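Local structure of Non-structural polyprotein (Sindbis virus, 4GUA) at residues F544-M556 against M608-R620. The protein is cleaved into the alphavirus replication proteins, this part carrying the nsP2 cysteine protease region and the macro and zinc-binding domains of nsP3. Numbering follows the deposited sequence.
Sequences FEGTKFHQAAKDM and MYAMTPERVHRLR. With SO4 (sulfate ion), chain R; SO4 (sulfate ion), chain I; SO4 (sulfate ion), chain K.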
loop_
_atom_site.group_PDB
_atom_site.type_symbol
_atom_site.label_atom_id
_atom_site.label_comp_id
_atom_site.label_asym_id
_atom_site.label_seq_id
_atom_site.Cartn_x
_atom_site.Cartn_y
_atom_site.Cartn_z
ATOM N N PHE A 544 5.035 -9.032 -11.311
ATOM C CA PHE A 544 5.264 -9.108 -12.748
ATOM C C PHE A 544 4.694 -10.375 -13.358
ATOM O O PHE A 544 5.225 -10.890 -14.342
ATOM C CB PHE A 544 6.758 -9.001 -13.064
ATOM C CG PHE A 544 7.322 -7.656 -12.770
ATOM C CD1 PHE A 544 7.241 -6.644 -13.710
ATOM C CD2 PHE A 544 7.892 -7.383 -11.537
ATOM C CE1 PHE A 544 7.736 -5.385 -13.437
ATOM C CE2 PHE A 544 8.392 -6.127 -11.256
ATOM C CZ PHE A 544 8.313 -5.125 -12.206
ATOM N N GLU A 545 3.620 -10.888 -12.769
ATOM C CA GLU A 545 2.945 -12.036 -13.353
ATOM C C GLU A 545 2.473 -11.672 -14.760
ATOM O O GLU A 545 2.033 -10.550 -15.001
ATOM C CB GLU A 545 1.775 -12.489 -12.477
ATOM C CG GLU A 545 0.581 -11.552 -12.453
ATOM C CD GLU A 545 0.589 -10.582 -11.273
ATOM O OE1 GLU A 545 1.678 -10.247 -10.765
ATOM O OE2 GLU A 545 -0.510 -10.151 -10.855
ATOM N N GLY A 546 2.577 -12.617 -15.688
ATOM C CA GLY A 546 2.243 -12.359 -17.077
ATOM C C GLY A 546 3.452 -11.926 -17.888
ATOM O O GLY A 546 3.361 -11.709 -19.096
ATOM N N THR A 547 4.593 -11.800 -17.223
ATOM C CA THR A 547 5.838 -11.536 -17.919
ATOM C C THR A 547 6.825 -12.637 -17.568
ATOM O O THR A 547 6.523 -13.505 -16.751
ATOM C CB THR A 547 6.447 -10.181 -17.507
ATOM O OG1 THR A 547 7.216 -10.332 -16.305
ATOM C CG2 THR A 547 5.357 -9.148 -17.304
ATOM N N LYS A 548 8.013 -12.580 -18.161
ATOM C CA LYS A 548 9.014 -13.616 -17.944
ATOM C C LYS A 548 9.781 -13.364 -16.662
ATOM O O LYS A 548 10.570 -14.201 -16.228
ATOM C CB LYS A 548 9.984 -13.694 -19.122
ATOM C CG LYS A 548 10.761 -12.415 -19.394
ATOM C CD LYS A 548 11.768 -12.617 -20.520
ATOM C CE LYS A 548 12.279 -11.296 -21.072
ATOM N NZ LYS A 548 13.522 -11.480 -21.869
ATOM N N PHE A 549 9.534 -12.215 -16.044
ATOM C CA PHE A 549 10.206 -11.869 -14.801
ATOM C C PHE A 549 9.459 -12.395 -13.579
ATOM O O PHE A 549 9.903 -12.216 -12.447
ATOM C CB PHE A 549 10.363 -10.357 -14.703
ATOM C CG PHE A 549 11.009 -9.748 -15.904
ATOM C CD1 PHE A 549 12.164 -10.294 -16.432
ATOM C CD2 PHE A 549 10.457 -8.639 -16.514
ATOM C CE1 PHE A 549 12.761 -9.742 -17.539
ATOM C CE2 PHE A 549 11.050 -8.081 -17.620
ATOM C CZ PHE A 549 12.205 -8.635 -18.136
ATOM N N HIS A 550 8.325 -13.042 -13.808
ATOM C CA HIS A 550 7.513 -13.539 -12.709
ATOM C C HIS A 550 8.277 -14.470 -11.779
ATOM O O HIS A 550 8.232 -14.299 -10.571
ATOM C CB HIS A 550 6.279 -14.266 -13.234
ATOM C CG HIS A 550 5.346 -14.705 -12.152
ATOM N ND1 HIS A 550 4.850 -13.833 -11.206
ATOM C CD2 HIS A 550 4.805 -15.914 -11.871
ATOM C CE1 HIS A 550 4.049 -14.486 -10.386
ATOM N NE2 HIS A 550 4.000 -15.750 -10.770
ATOM N N GLN A 551 8.968 -15.455 -12.339
ATOM C CA GLN A 551 9.662 -16.451 -11.527
ATOM C C GLN A 551 10.705 -15.771 -10.642
ATOM O O GLN A 551 10.796 -16.040 -9.441
ATOM C CB GLN A 551 10.321 -17.506 -12.413
ATOM C CG GLN A 551 10.905 -18.686 -11.658
ATOM C CD GLN A 551 9.846 -19.524 -10.967
ATOM O OE1 GLN A 551 9.507 -19.286 -9.807
ATOM N NE2 GLN A 551 9.323 -20.521 -11.675
ATOM N N ALA A 552 11.498 -14.890 -11.241
ATOM C CA ALA A 552 12.506 -14.149 -10.495
ATOM C C ALA A 552 11.850 -13.380 -9.356
ATOM O O ALA A 552 12.369 -13.350 -8.242
ATOM C CB ALA A 552 13.258 -13.201 -11.416
ATOM N N ALA A 553 10.703 -12.766 -9.638
ATOM C CA ALA A 553 9.988 -11.985 -8.632
ATOM C C ALA A 553 9.526 -12.845 -7.452
ATOM O O ALA A 553 9.658 -12.450 -6.292
ATOM C CB ALA A 553 8.804 -11.280 -9.262
ATOM N N LYS A 554 8.979 -14.015 -7.760
ATOM C CA LYS A 554 8.452 -14.925 -6.751
ATOM C C LYS A 554 9.569 -15.357 -5.825
ATOM O O LYS A 554 9.406 -15.397 -4.604
ATOM C CB LYS A 554 7.860 -16.164 -7.417
ATOM C CG LYS A 554 6.426 -16.014 -7.866
ATOM C CD LYS A 554 6.118 -16.976 -9.012
ATOM C CE LYS A 554 6.035 -18.427 -8.556
ATOM N NZ LYS A 554 4.775 -19.071 -9.042
ATOM N N ASP A 555 10.704 -15.684 -6.428
ATOM C CA ASP A 555 11.841 -16.211 -5.692
ATOM C C ASP A 555 12.440 -15.157 -4.762
ATOM O O ASP A 555 12.725 -15.455 -3.602
ATOM C CB ASP A 555 12.890 -16.768 -6.657
ATOM C CG ASP A 555 12.417 -18.039 -7.364
ATOM O OD1 ASP A 555 11.399 -18.624 -6.938
ATOM O OD2 ASP A 555 13.075 -18.468 -8.337
ATOM N N MET A 556 12.616 -13.934 -5.261
ATOM C CA MET A 556 13.072 -12.824 -4.423
ATOM C C MET A 556 12.138 -12.655 -3.230
ATOM O O MET A 556 12.572 -12.443 -2.096
ATOM C CB MET A 556 13.045 -11.512 -5.197
ATOM C CG MET A 556 13.987 -11.414 -6.360
ATOM S SD MET A 556 13.632 -9.901 -7.261
ATOM C CE MET A 556 14.276 -8.670 -6.140
ATOM N N MET A 608 21.965 1.933 -12.471
ATOM C CA MET A 608 21.985 0.807 -13.404
ATOM C C MET A 608 22.001 -0.546 -12.703
ATOM O O MET A 608 21.791 -1.581 -13.343
ATOM C CB MET A 608 23.197 0.891 -14.334
ATOM C CG MET A 608 24.526 0.580 -13.665
ATOM S SD MET A 608 25.938 0.984 -14.714
ATOM C CE MET A 608 25.645 -0.093 -16.116
ATOM N N TYR A 609 22.285 -0.541 -11.404
ATOM C CA TYR A 609 22.393 -1.780 -10.640
ATOM C C TYR A 609 21.122 -2.124 -9.859
ATOM O O TYR A 609 21.066 -3.151 -9.185
ATOM C CB TYR A 609 23.604 -1.701 -9.711
ATOM C CG TYR A 609 24.892 -1.460 -10.465
ATOM C CD1 TYR A 609 25.417 -2.434 -11.305
ATOM C CD2 TYR A 609 25.574 -0.254 -10.356
ATOM C CE1 TYR A 609 26.589 -2.220 -12.007
ATOM C CE2 TYR A 609 26.751 -0.032 -11.058
ATOM C CZ TYR A 609 27.253 -1.020 -11.882
ATOM O OH TYR A 609 28.421 -0.815 -12.587
ATOM N N ALA A 610 20.090 -1.298 -9.992
ATOM C CA ALA A 610 18.874 -1.451 -9.199
ATOM C C ALA A 610 18.397 -2.887 -9.252
ATOM O O ALA A 610 18.293 -3.459 -10.331
ATOM C CB ALA A 610 17.795 -0.530 -9.727
ATOM N N MET A 611 18.068 -3.477 -8.105
ATOM C CA MET A 611 17.798 -4.902 -8.120
ATOM C C MET A 611 16.298 -5.093 -8.225
ATOM O O MET A 611 15.576 -5.200 -7.234
ATOM C CB MET A 611 18.308 -5.510 -6.814
ATOM C CG MET A 611 18.546 -7.004 -6.839
ATOM S SD MET A 611 20.067 -7.477 -7.684
ATOM C CE MET A 611 21.303 -6.668 -6.672
ATOM N N THR A 612 15.871 -5.197 -9.476
ATOM C CA THR A 612 14.503 -5.495 -9.854
ATOM C C THR A 612 14.388 -6.975 -10.166
ATOM O O THR A 612 15.395 -7.633 -10.423
ATOM C CB THR A 612 14.072 -4.656 -11.066
ATOM O OG1 THR A 612 14.878 -4.993 -12.204
ATOM C CG2 THR A 612 14.237 -3.173 -10.764
ATOM N N PRO A 613 13.169 -7.516 -10.126
ATOM C CA PRO A 613 13.035 -8.881 -10.637
ATOM C C PRO A 613 13.622 -8.985 -12.047
ATOM O O PRO A 613 14.133 -10.029 -12.456
ATOM C CB PRO A 613 11.522 -9.101 -10.639
ATOM C CG PRO A 613 11.026 -8.215 -9.544
ATOM C CD PRO A 613 11.903 -6.995 -9.588
ATOM N N GLU A 614 13.564 -7.885 -12.783
ATOM C CA GLU A 614 14.102 -7.864 -14.131
ATOM C C GLU A 614 15.610 -8.081 -14.098
ATOM O O GLU A 614 16.130 -8.959 -14.782
ATOM C CB GLU A 614 13.758 -6.546 -14.824
ATOM C CG GLU A 614 14.231 -6.465 -16.253
ATOM C CD GLU A 614 13.692 -5.245 -16.974
ATOM O OE1 GLU A 614 12.883 -4.511 -16.368
ATOM O OE2 GLU A 614 14.065 -5.028 -18.148
ATOM N N ARG A 615 16.317 -7.288 -13.302
ATOM C CA ARG A 615 17.765 -7.402 -13.260
ATOM C C ARG A 615 18.192 -8.764 -12.735
ATOM O O ARG A 615 19.145 -9.352 -13.230
ATOM C CB ARG A 615 18.397 -6.311 -12.400
ATOM C CG ARG A 615 19.917 -6.431 -12.374
ATOM C CD ARG A 615 20.605 -5.115 -12.074
ATOM N NE ARG A 615 22.054 -5.276 -11.959
ATOM C CZ ARG A 615 22.719 -5.490 -10.828
ATOM N NH1 ARG A 615 22.087 -5.573 -9.666
ATOM N NH2 ARG A 615 24.035 -5.620 -10.866
ATOM N N VAL A 616 17.492 -9.262 -11.726
ATOM C CA VAL A 616 17.825 -10.566 -11.171
ATOM C C VAL A 616 17.728 -11.621 -12.257
ATOM O O VAL A 616 18.574 -12.507 -12.354
ATOM C CB VAL A 616 16.899 -10.949 -9.999
ATOM C CG1 VAL A 616 16.954 -12.449 -9.741
ATOM C CG2 VAL A 616 17.285 -10.178 -8.749
ATOM N N HIS A 617 16.677 -11.529 -13.058
ATOM C CA HIS A 617 16.433 -12.497 -14.115
ATOM C C HIS A 617 17.507 -12.446 -15.198
ATOM O O HIS A 617 17.979 -13.486 -15.648
ATOM C CB HIS A 617 15.057 -12.241 -14.728
ATOM C CG HIS A 617 14.775 -13.059 -15.947
ATOM N ND1 HIS A 617 14.160 -14.290 -15.890
ATOM C CD2 HIS A 617 15.018 -12.819 -17.257
ATOM C CE1 HIS A 617 14.034 -14.774 -17.113
ATOM N NE2 HIS A 617 14.546 -13.900 -17.961
ATOM N N ARG A 618 17.899 -11.241 -15.608
ATOM C CA ARG A 618 18.894 -11.086 -16.669
ATOM C C ARG A 618 20.237 -11.655 -16.207
ATOM O O ARG A 618 20.904 -12.368 -16.951
ATOM C CB ARG A 618 19.043 -9.617 -17.092
ATOM N N LEU A 619 20.633 -11.324 -14.981
ATOM C CA LEU A 619 21.895 -11.803 -14.423
ATOM C C LEU A 619 21.917 -13.323 -14.301
ATOM O O LEU A 619 22.882 -13.968 -14.693
ATOM C CB LEU A 619 22.138 -11.186 -13.042
ATOM C CG LEU A 619 22.355 -9.674 -12.974
ATOM C CD1 LEU A 619 22.310 -9.194 -11.526
ATOM C CD2 LEU A 619 23.675 -9.300 -13.613
ATOM N N ARG A 620 20.849 -13.893 -13.758
ATOM C CA ARG A 620 20.789 -15.325 -13.501
ATOM C C ARG A 620 20.702 -16.134 -14.794
ATOM O O ARG A 620 21.194 -17.262 -14.861
ATOM C CB ARG A 620 19.599 -15.643 -12.595
ATOM C CG ARG A 620 19.526 -17.085 -12.124
ATOM C CD ARG A 620 18.374 -17.274 -11.152
ATOM N NE ARG A 620 18.011 -18.678 -10.979
ATOM C CZ ARG A 620 18.573 -19.513 -10.110
ATOM N NH1 ARG A 620 19.554 -19.101 -9.318
ATOM N NH2 ARG A 620 18.152 -20.771 -10.039
HETATM S S SO4 R . 15.089 -15.032 -21.376
HETATM O O1 SO4 R . 16.200 -15.796 -20.811
HETATM O O2 SO4 R . 14.933 -15.362 -22.790
HETATM O O3 SO4 R . 13.851 -15.375 -20.677
HETATM O O4 SO4 R . 15.368 -13.603 -21.244
HETATM S S SO4 I . 7.566 -11.104 -22.023
HETATM O O1 SO4 I . 7.829 -10.976 -20.591
HETATM O O2 SO4 I . 7.318 -12.507 -22.353
HETATM O O3 SO4 I . 6.384 -10.318 -22.360
HETATM O O4 SO4 I . 8.721 -10.615 -22.781
HETATM S S SO4 K . 24.349 -5.395 -15.080
HETATM O O1 SO4 K . 24.287 -5.754 -13.666
HETATM O O2 SO4 K . 23.007 -5.497 -15.654
HETATM O O3 SO4 K . 24.825 -4.017 -15.217
HETATM O O4 SO4 K . 25.265 -6.323 -15.748
#
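Lys548 and His617 meet at O4 of a sulfate ion (chain R), which accepts a hydrogen bond from Lys548 NZ (2.9 Å) and a weak one from His617 NE2. The stronger bond of His617 NE2 goes to sulfate O3, at 3.2 Å. The ion, probably from the crystallisation liquor, lies at the edge of the imidazole and probably offsets the charge of the lysine. The Phe549 ring turns its edge toward the face of His617 in an offset edge-to-face pair, planes at 74°. One face of Phe549 takes Glu614 CG, 3.9 Å from the ring centroid in a CH-pi contact, and the other receives Lys548 CG. Glu614 runs extended alongside the ring, with CG anti to the backbone N (chi1 -178°), OE1 bonded to Ser525 OG and OE2 to Cys526 N. Pro613, following the N-cap Thr612, is wedged among Phe544, Ala553 (CB to CB 3.7 Å) and Met556, whose SD comes within 3.6 Å of Pro613 CA. Ala552 CB packs on Pro613 O where the axes of helical segments 550-556 and 613-620 approach to 8.2 Å, crossing at 108°. Within the zinc-binding domain, helix 566-577 adjoins Met556, Met611 and Val616, while Arg615 and Leu619 rest on strand 627-629.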